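Local coordinates for putative lipoprotein (Bacteroides fragilis, PDB 3QNK) that is of unconfirmed function but, as a SusD-like outer-membrane lipoprotein, probably binds glycans at the cell surface for uptake, at residues 59-64 with 489-494; 274-279 with 355-360; 467-472 with 483-488. All coordinates share one frame; numbering follows the deposited sequence.

How the contacts relate
Contacts 1 and 3 share a run of chain: strand 480-488 ends contact 3 and passes directly into the loop 489-494 of contact 1, and their centres lie about 14 Å apart. Contact 2 sits about 10 Å from contact 3, centre to centre, where residues at the start of helix 278-283 meet strand 469-475. Contacts 1 and 2 do not touch, their nearest atoms being about 6 Å apart, so the hairpin of contact 3 bridges them. Along the sequence contacts 2 and 3 follow one another, both inside the long loop that contact 1 closes. The C-terminal part of the SusD-like chain is thereby joined to the N-terminal loop 59-64.

Contact 1 (59-64 with 489-494); sequences FKFNYD and RTWNDR
Asp-64 and Arg-494 meet in a salt bridge in which two of the guanidinium nitrogens, NE and NH2, share one oxygen. OD1 of Asp-64 accepts from NE of Arg-494 at 2.7 Å on its syn lone pair, and NH2 of Arg-494, 2.9 Å from the same OD1, comes from above the carboxylate plane. The two flat groups stand nearly perpendicular, 88° apart, although OD1 stays close to the guanidinium plane. With CG of Asp-64 anti to the backbone N (chi1 -177°), the carboxylate reaches across to the other loop, where its OD2 lies 3.2 Å from CB of Asn-492. The amide of Asn-492 turns back on its own chain: OD1 accepts from N of Arg-494, closing an Asx turn at the start of the 3-10 segment. Arg-494 also reaches Gly-516 through NH1, near the C-terminus.

At the other end, Asn-62 and Arg-489 lie side by side, amide stacked on guanidinium with planes only 8° apart and CG of Asn-62 3.3 Å from NE of Arg-489. The stack leaves the edges to other partners: Asn-62 bonds to Gln-467 and Asn-41, Arg-489 to Asp-487, Gln-467 and Ser-46. The backbones join where N of Thr-490 donates to O of Asn-62 at 3.1 Å, and a water links O of Phe-61 with O of Thr-490. Beside it, CZ of Phe-61 packs against CZ3 of Trp-491 at 3.8 Å. This is loop-to-loop packing in a SusD-like fold, joining the turn after helix 55-58 to the segment leaving strand 480-488.

Contact 2 (274-279 with 355-360); sequences LGPTQE and SLTGYN
The carbonyl oxygen of Pro-276 accepts from OG1 of Thr-357 at 2.7 Å, while CD2 of Tyr-359 approaches the same oxygen, which lies near the plane of the ring. The donor belongs to a compact turn with two local motifs: OG of Ser-355 accepts from N of Gly-358 in an ST motif, and OG1 of Thr-357 accepts from N of Tyr-359 in an ST turn. Thr-357 OG1 sits between its backbone N and carbonyl carbon (chi1 73°), and from there it serves both the turn and Pro-276. OG of Ser-355 also donates to O of Tyr-359, tying the ends of the turn together.

The ring of Pro-276 rests against Tyr-359, CD to CB 3.7 Å, and CA of Gly-275 makes a CA-H...O contact with O of Tyr-359. This buried packing joins the turn to the start of helix 278-283, where Thr-277 is the N-cap and bonds to N of Leu-280. Ile-281 of that helix and Ile-323 also touch Pro-276 and Tyr-359. Tyr-359 OH has a second partner in Tyr-312. Gln-278, bent at chi2 (47°), brings OE1 to the edge of the tyrosine ring, where OH of Tyr-359 donates at 2.7 Å in the amide plane, on a lone pair.

Contact 3 (467-472 with 483-488); sequences QTTLHG and VTKTDI. With PO4 (phosphate ion), chain G.
A classic beta bulge interrupts the antiparallel hairpin of strands 469-475 and 480-488, with Thr-486 and Asp-487 both facing Leu-470. O of Leu-470 accepts from N of Thr-486 at 2.7 Å and more weakly from N of Asp-487, while N of Leu-470 donates to O of Asp-487 in a nearly straight bond (170° at the hydrogen). Beyond the bulge the register has moved by one residue. Gly-472 and Thr-484 form a hydrogen-bonded pair, N of Gly-472 reaching O of Thr-484 at 2.9 Å and N of Thr-484 returning to O of Gly-472. The methyl CG2 of Thr-486 leans over this glycine, 3.5 Å from its N.

On one face, Thr-469 and Ile-488 lie side by side pointing the same way, CG2 of Thr-469 meeting CD1 of Ile-488 at 3.6 Å. The same methyl touches CG of Lys-485, whose aliphatic chain crosses it obliquely. With CG anti to its carbonyl carbon (chi1 -62°), His-471 runs alongside Lys-485, and O of Thr-484 lies at the edge of the imidazole, near its plane. ND1 of His-471 bonds to Glu-279 at the start of helix 278-283.

Asp-487 projects to the face that also carries Leu-470. Its OD1 bonds to OH of Tyr-63 and lies 2.9 Å from O4 of a phosphate ion, and its OD2 forms a salt bridge with Arg-489. The phosphate, probably from the crystallisation liquor, takes a weak bond from N of Ile-488 and another bond from Arg-55. The carboxylate of Asp-487 thus has a phenol at OD1 and a guanidinium at OD2, and the positive charge of Arg-489 would be expected to favour its ionised form, while Arg-55 probably balances part of the phosphate's negative charge.

Contact 1 (59-64 with 489-494)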
# COMPACT_ATOMS: atom_id res chain seq x y z
N PHE B 59 -3.18 17.51 -5.01
CA PHE B 59 -4.01 18.64 -4.59
C PHE B 59 -5.29 18.88 -5.37
O PHE B 59 -5.82 19.99 -5.29
CB PHE B 59 -3.17 19.93 -4.54
CG PHE B 59 -1.94 19.76 -3.66
CD1 PHE B 59 -2.06 19.40 -2.32
CD2 PHE B 59 -0.66 19.93 -4.18
CE1 PHE B 59 -0.93 19.22 -1.53
CE2 PHE B 59 0.47 19.74 -3.39
CZ PHE B 59 0.33 19.37 -2.08
N LYS B 60 -5.86 17.81 -5.98
CA LYS B 60 -7.11 17.94 -6.71
C LYS B 60 -8.28 18.46 -5.83
O LYS B 60 -9.17 19.15 -6.35
CB LYS B 60 -7.49 16.64 -7.41
CG LYS B 60 -7.00 16.60 -8.84
CD LYS B 60 -7.26 15.26 -9.46
CE LYS B 60 -6.68 15.23 -10.84
NZ LYS B 60 -6.89 13.90 -11.45
N PHE B 61 -8.23 18.21 -4.49
CA PHE B 61 -9.27 18.67 -3.55
C PHE B 61 -9.43 20.18 -3.63
O PHE B 61 -10.54 20.71 -3.67
CB PHE B 61 -8.91 18.26 -2.09
CG PHE B 61 -9.80 18.82 -0.99
CD1 PHE B 61 -9.52 20.07 -0.41
CD2 PHE B 61 -10.89 18.10 -0.52
CE1 PHE B 61 -10.36 20.60 0.58
CE2 PHE B 61 -11.71 18.63 0.50
CZ PHE B 61 -11.47 19.90 1.00
N ASN B 62 -8.30 20.87 -3.62
CA ASN B 62 -8.24 22.32 -3.63
C ASN B 62 -8.99 22.98 -4.81
O ASN B 62 -9.30 24.16 -4.73
CB ASN B 62 -6.79 22.75 -3.62
CG ASN B 62 -6.10 22.53 -2.29
OD1 ASN B 62 -6.71 22.60 -1.24
ND2 ASN B 62 -4.81 22.33 -2.31
N TYR B 63 -9.30 22.22 -5.85
CA TYR B 63 -10.00 22.74 -7.03
C TYR B 63 -11.29 21.93 -7.31
O TYR B 63 -11.83 22.03 -8.39
CB TYR B 63 -9.06 22.75 -8.26
CG TYR B 63 -7.65 23.19 -7.94
CD1 TYR B 63 -7.33 24.54 -7.78
CD2 TYR B 63 -6.64 22.25 -7.68
CE1 TYR B 63 -6.03 24.95 -7.43
CE2 TYR B 63 -5.35 22.65 -7.29
CZ TYR B 63 -5.05 24.00 -7.20
OH TYR B 63 -3.78 24.37 -6.87
N ASP B 64 -11.79 21.16 -6.32
CA ASP B 64 -12.97 20.30 -6.40
C ASP B 64 -12.83 19.38 -7.64
O ASP B 64 -13.71 19.32 -8.49
CB ASP B 64 -14.29 21.11 -6.40
CG ASP B 64 -15.55 20.25 -6.40
OD1 ASP B 64 -15.55 19.18 -5.75
OD2 ASP B 64 -16.54 20.64 -7.08
N ARG B 489 -8.21 28.53 -5.36
CA ARG B 489 -9.02 27.38 -4.95
C ARG B 489 -10.52 27.62 -5.16
O ARG B 489 -10.98 28.77 -5.31
CB ARG B 489 -8.75 27.00 -3.48
CG ARG B 489 -7.34 26.52 -3.27
CD ARG B 489 -7.06 26.08 -1.87
NE ARG B 489 -5.63 25.78 -1.73
CZ ARG B 489 -5.05 25.44 -0.58
NH1 ARG B 489 -5.76 25.36 0.53
NH2 ARG B 489 -3.75 25.24 -0.54
N THR B 490 -11.29 26.53 -5.07
CA THR B 490 -12.73 26.61 -5.13
C THR B 490 -13.29 25.60 -4.15
O THR B 490 -12.54 24.84 -3.56
CB THR B 490 -13.31 26.49 -6.54
OG1 THR B 490 -14.66 27.00 -6.51
CG2 THR B 490 -13.24 25.05 -7.11
N TRP B 491 -14.64 25.63 -3.98
CA TRP B 491 -15.36 24.77 -3.05
C TRP B 491 -16.64 24.19 -3.66
O TRP B 491 -17.24 24.76 -4.58
CB TRP B 491 -15.72 25.60 -1.80
CG TRP B 491 -16.42 24.78 -0.75
CD1 TRP B 491 -17.77 24.64 -0.57
CD2 TRP B 491 -15.80 23.82 0.13
NE1 TRP B 491 -18.03 23.68 0.36
CE2 TRP B 491 -16.84 23.15 0.80
CE3 TRP B 491 -14.47 23.45 0.39
CZ2 TRP B 491 -16.58 22.14 1.74
CZ3 TRP B 491 -14.21 22.50 1.36
CH2 TRP B 491 -15.26 21.87 2.04
N ASN B 492 -17.04 23.03 -3.14
CA ASN B 492 -18.31 22.34 -3.35
C ASN B 492 -18.62 21.59 -2.06
O ASN B 492 -17.73 20.96 -1.50
CB ASN B 492 -18.31 21.43 -4.55
CG ASN B 492 -19.68 20.88 -4.81
OD1 ASN B 492 -20.12 19.93 -4.16
ND2 ASN B 492 -20.44 21.52 -5.69
N ASP B 493 -19.88 21.64 -1.60
CA ASP B 493 -20.27 21.03 -0.34
C ASP B 493 -20.01 19.51 -0.27
O ASP B 493 -19.86 19.00 0.84
CB ASP B 493 -21.72 21.36 -0.02
CG ASP B 493 -21.94 22.82 0.41
OD1 ASP B 493 -20.94 23.50 0.78
OD2 ASP B 493 -23.11 23.24 0.47
N ARG B 494 -19.81 18.81 -1.41
CA ARG B 494 -19.49 17.38 -1.41
C ARG B 494 -18.14 17.12 -0.75
O ARG B 494 -17.92 16.01 -0.26
CB ARG B 494 -19.51 16.78 -2.84
CG ARG B 494 -18.36 17.27 -3.73
CD ARG B 494 -18.41 16.67 -5.09
NE ARG B 494 -17.23 17.06 -5.84
CZ ARG B 494 -16.79 16.46 -6.93
NH1 ARG B 494 -17.41 15.38 -7.41
NH2 ARG B 494 -15.70 16.90 -7.54
O HOH W 1 -11.40 22.78 -1.83

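Contact 2 (274-279 with 355-360)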
# COMPACT_ATOMS: atom_id res chain seq x y z
N LEU B 274 5.25 22.57 3.66
CA LEU B 274 4.18 23.50 4.05
C LEU B 274 4.59 24.94 3.78
O LEU B 274 5.73 25.32 4.05
CB LEU B 274 3.84 23.32 5.54
CG LEU B 274 3.25 21.99 5.96
CD1 LEU B 274 3.57 21.70 7.40
CD2 LEU B 274 1.79 21.94 5.72
N GLY B 275 3.66 25.72 3.27
CA GLY B 275 3.86 27.12 2.97
C GLY B 275 2.78 27.94 3.64
O GLY B 275 1.71 28.15 3.04
N PRO B 276 2.99 28.39 4.90
CA PRO B 276 1.97 29.21 5.57
C PRO B 276 1.49 30.35 4.65
O PRO B 276 2.30 30.94 3.93
CB PRO B 276 2.70 29.75 6.80
CG PRO B 276 3.77 28.76 7.07
CD PRO B 276 4.19 28.21 5.75
N THR B 277 0.17 30.63 4.63
CA THR B 277 -0.43 31.65 3.77
C THR B 277 -0.41 33.03 4.40
O THR B 277 -0.31 33.18 5.62
CB THR B 277 -1.88 31.29 3.52
OG1 THR B 277 -2.46 31.03 4.80
CG2 THR B 277 -2.06 30.10 2.62
N GLN B 278 -0.62 34.04 3.59
CA GLN B 278 -0.72 35.38 4.11
C GLN B 278 -1.98 35.47 4.99
O GLN B 278 -1.96 36.15 6.01
CB GLN B 278 -0.71 36.39 2.96
CG GLN B 278 -0.46 37.82 3.41
CD GLN B 278 0.70 37.91 4.35
OE1 GLN B 278 1.78 37.34 4.11
NE2 GLN B 278 0.47 38.55 5.49
N GLU B 279 -3.02 34.68 4.67
CA GLU B 279 -4.28 34.62 5.45
C GLU B 279 -4.04 34.11 6.87
O GLU B 279 -4.66 34.63 7.81
CB GLU B 279 -5.32 33.73 4.75
CG GLU B 279 -5.97 34.44 3.58
CD GLU B 279 -5.25 34.42 2.25
OE1 GLU B 279 -4.17 33.79 2.15
OE2 GLU B 279 -5.77 35.07 1.30
N SER B 355 9.78 28.19 -1.19
CA SER B 355 8.42 28.52 -0.70
C SER B 355 7.66 29.43 -1.71
O SER B 355 8.19 30.45 -2.19
CB SER B 355 8.48 29.16 0.68
OG SER B 355 7.26 29.79 1.00
N LEU B 356 6.44 29.02 -2.05
CA LEU B 356 5.61 29.77 -2.98
C LEU B 356 4.87 30.91 -2.27
O LEU B 356 4.44 31.87 -2.92
CB LEU B 356 4.61 28.84 -3.66
CG LEU B 356 5.24 27.71 -4.48
CD1 LEU B 356 4.19 26.69 -4.85
CD2 LEU B 356 6.02 28.24 -5.70
N THR B 357 4.77 30.82 -0.92
CA THR B 357 4.07 31.82 -0.10
C THR B 357 4.98 32.85 0.53
O THR B 357 4.47 33.89 0.92
CB THR B 357 3.25 31.17 1.00
OG1 THR B 357 4.12 30.65 2.02
CG2 THR B 357 2.32 30.07 0.46
N GLY B 358 6.27 32.54 0.67
CA GLY B 358 7.25 33.39 1.33
C GLY B 358 7.43 33.02 2.78
O GLY B 358 8.09 33.75 3.53
N TYR B 359 6.84 31.87 3.18
CA TYR B 359 6.87 31.33 4.54
C TYR B 359 7.10 29.84 4.52
O TYR B 359 6.75 29.18 3.54
CB TYR B 359 5.53 31.61 5.29
CG TYR B 359 5.13 33.06 5.30
CD1 TYR B 359 5.79 33.99 6.10
CD2 TYR B 359 4.14 33.54 4.43
CE1 TYR B 359 5.48 35.35 6.05
CE2 TYR B 359 3.81 34.90 4.38
CZ TYR B 359 4.48 35.80 5.21
OH TYR B 359 4.20 37.14 5.19
N ASN B 360 7.62 29.31 5.64
CA ASN B 360 7.81 27.89 5.93
C ASN B 360 7.36 27.66 7.35
O ASN B 360 7.32 28.62 8.14
CB ASN B 360 9.26 27.42 5.74
CG ASN B 360 9.71 27.37 4.33
OD1 ASN B 360 10.27 28.33 3.82
ND2 ASN B 360 9.51 26.25 3.66

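Contact 3 (467-472 with 483-488)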
# COMPACT_ATOMS: atom_id res chain seq x y z
N GLN B 467 -11.66 27.94 1.30
CA GLN B 467 -11.08 27.43 0.06
C GLN B 467 -11.39 28.40 -1.08
O GLN B 467 -12.29 28.17 -1.90
CB GLN B 467 -11.56 26.00 -0.23
CG GLN B 467 -11.09 24.94 0.78
CD GLN B 467 -9.60 24.71 0.72
OE1 GLN B 467 -8.83 25.33 1.47
NE2 GLN B 467 -9.15 23.79 -0.12
N THR B 468 -10.65 29.54 -1.09
CA THR B 468 -10.77 30.62 -2.08
C THR B 468 -9.40 30.97 -2.64
O THR B 468 -8.54 30.10 -2.76
CB THR B 468 -11.41 31.87 -1.45
OG1 THR B 468 -10.79 32.16 -0.21
CG2 THR B 468 -12.89 31.74 -1.27
N THR B 469 -9.19 32.27 -2.99
CA THR B 469 -7.91 32.75 -3.46
C THR B 469 -7.07 33.02 -2.24
O THR B 469 -7.46 33.82 -1.38
CB THR B 469 -8.07 33.94 -4.38
OG1 THR B 469 -8.80 33.53 -5.53
CG2 THR B 469 -6.73 34.51 -4.83
N LEU B 470 -5.93 32.32 -2.15
CA LEU B 470 -4.98 32.42 -1.05
C LEU B 470 -3.79 33.23 -1.52
O LEU B 470 -3.52 33.31 -2.72
CB LEU B 470 -4.57 31.05 -0.50
CG LEU B 470 -5.72 30.17 -0.02
CD1 LEU B 470 -5.21 28.81 0.28
CD2 LEU B 470 -6.41 30.75 1.23
N HIS B 471 -3.10 33.88 -0.58
CA HIS B 471 -2.04 34.81 -0.87
C HIS B 471 -0.73 34.46 -0.15
O HIS B 471 -0.67 33.56 0.68
CB HIS B 471 -2.51 36.21 -0.46
CG HIS B 471 -3.71 36.66 -1.22
ND1 HIS B 471 -5.00 36.38 -0.79
CD2 HIS B 471 -3.79 37.28 -2.43
CE1 HIS B 471 -5.81 36.87 -1.71
NE2 HIS B 471 -5.12 37.41 -2.72
N GLY B 472 0.30 35.21 -0.52
CA GLY B 472 1.64 35.12 0.05
C GLY B 472 2.42 36.39 -0.22
O GLY B 472 1.83 37.39 -0.61
N VAL B 483 2.38 41.62 -2.19
CA VAL B 483 1.48 40.52 -1.81
C VAL B 483 1.08 39.81 -3.09
O VAL B 483 0.75 40.46 -4.08
CB VAL B 483 0.26 40.98 -0.95
CG1 VAL B 483 -0.66 39.81 -0.60
CG2 VAL B 483 0.73 41.71 0.31
N THR B 484 1.15 38.50 -3.11
CA THR B 484 0.86 37.67 -4.30
C THR B 484 -0.33 36.74 -4.10
O THR B 484 -0.63 36.40 -2.96
CB THR B 484 2.09 36.77 -4.58
OG1 THR B 484 2.34 35.90 -3.45
CG2 THR B 484 3.33 37.58 -4.92
N LYS B 485 -0.92 36.25 -5.20
CA LYS B 485 -1.93 35.18 -5.21
C LYS B 485 -1.13 33.89 -5.20
O LYS B 485 -0.18 33.77 -5.98
CB LYS B 485 -2.87 35.28 -6.42
CG LYS B 485 -3.98 36.30 -6.29
CD LYS B 485 -4.67 36.51 -7.63
CE LYS B 485 -6.10 37.05 -7.55
NZ LYS B 485 -6.17 38.54 -7.50
N THR B 486 -1.40 32.95 -4.29
CA THR B 486 -0.58 31.73 -4.22
C THR B 486 -1.35 30.50 -4.68
O THR B 486 -0.72 29.50 -5.06
CB THR B 486 -0.03 31.50 -2.81
OG1 THR B 486 -1.09 31.66 -1.88
CG2 THR B 486 1.13 32.47 -2.46
N ASP B 487 -2.70 30.55 -4.68
CA ASP B 487 -3.56 29.44 -5.08
C ASP B 487 -4.98 29.94 -5.30
O ASP B 487 -5.54 30.63 -4.44
CB ASP B 487 -3.55 28.30 -4.03
CG ASP B 487 -3.69 26.91 -4.62
OD1 ASP B 487 -3.67 26.79 -5.88
OD2 ASP B 487 -3.84 25.93 -3.81
N ILE B 488 -5.54 29.62 -6.48
CA ILE B 488 -6.92 29.98 -6.81
C ILE B 488 -7.76 28.71 -6.59
O ILE B 488 -7.94 27.89 -7.50
CB ILE B 488 -7.10 30.61 -8.22
CG1 ILE B 488 -5.95 31.55 -8.64
CG2 ILE B 488 -8.46 31.22 -8.39
CD1 ILE B 488 -5.67 32.78 -7.83
P PO4 G . -3.21 27.93 -9.53
O1 PO4 G . -4.90 27.84 -9.41
O2 PO4 G . -2.67 27.71 -11.18
O3 PO4 G . -2.97 29.38 -8.96
O4 PO4 G . -2.35 27.11 -8.39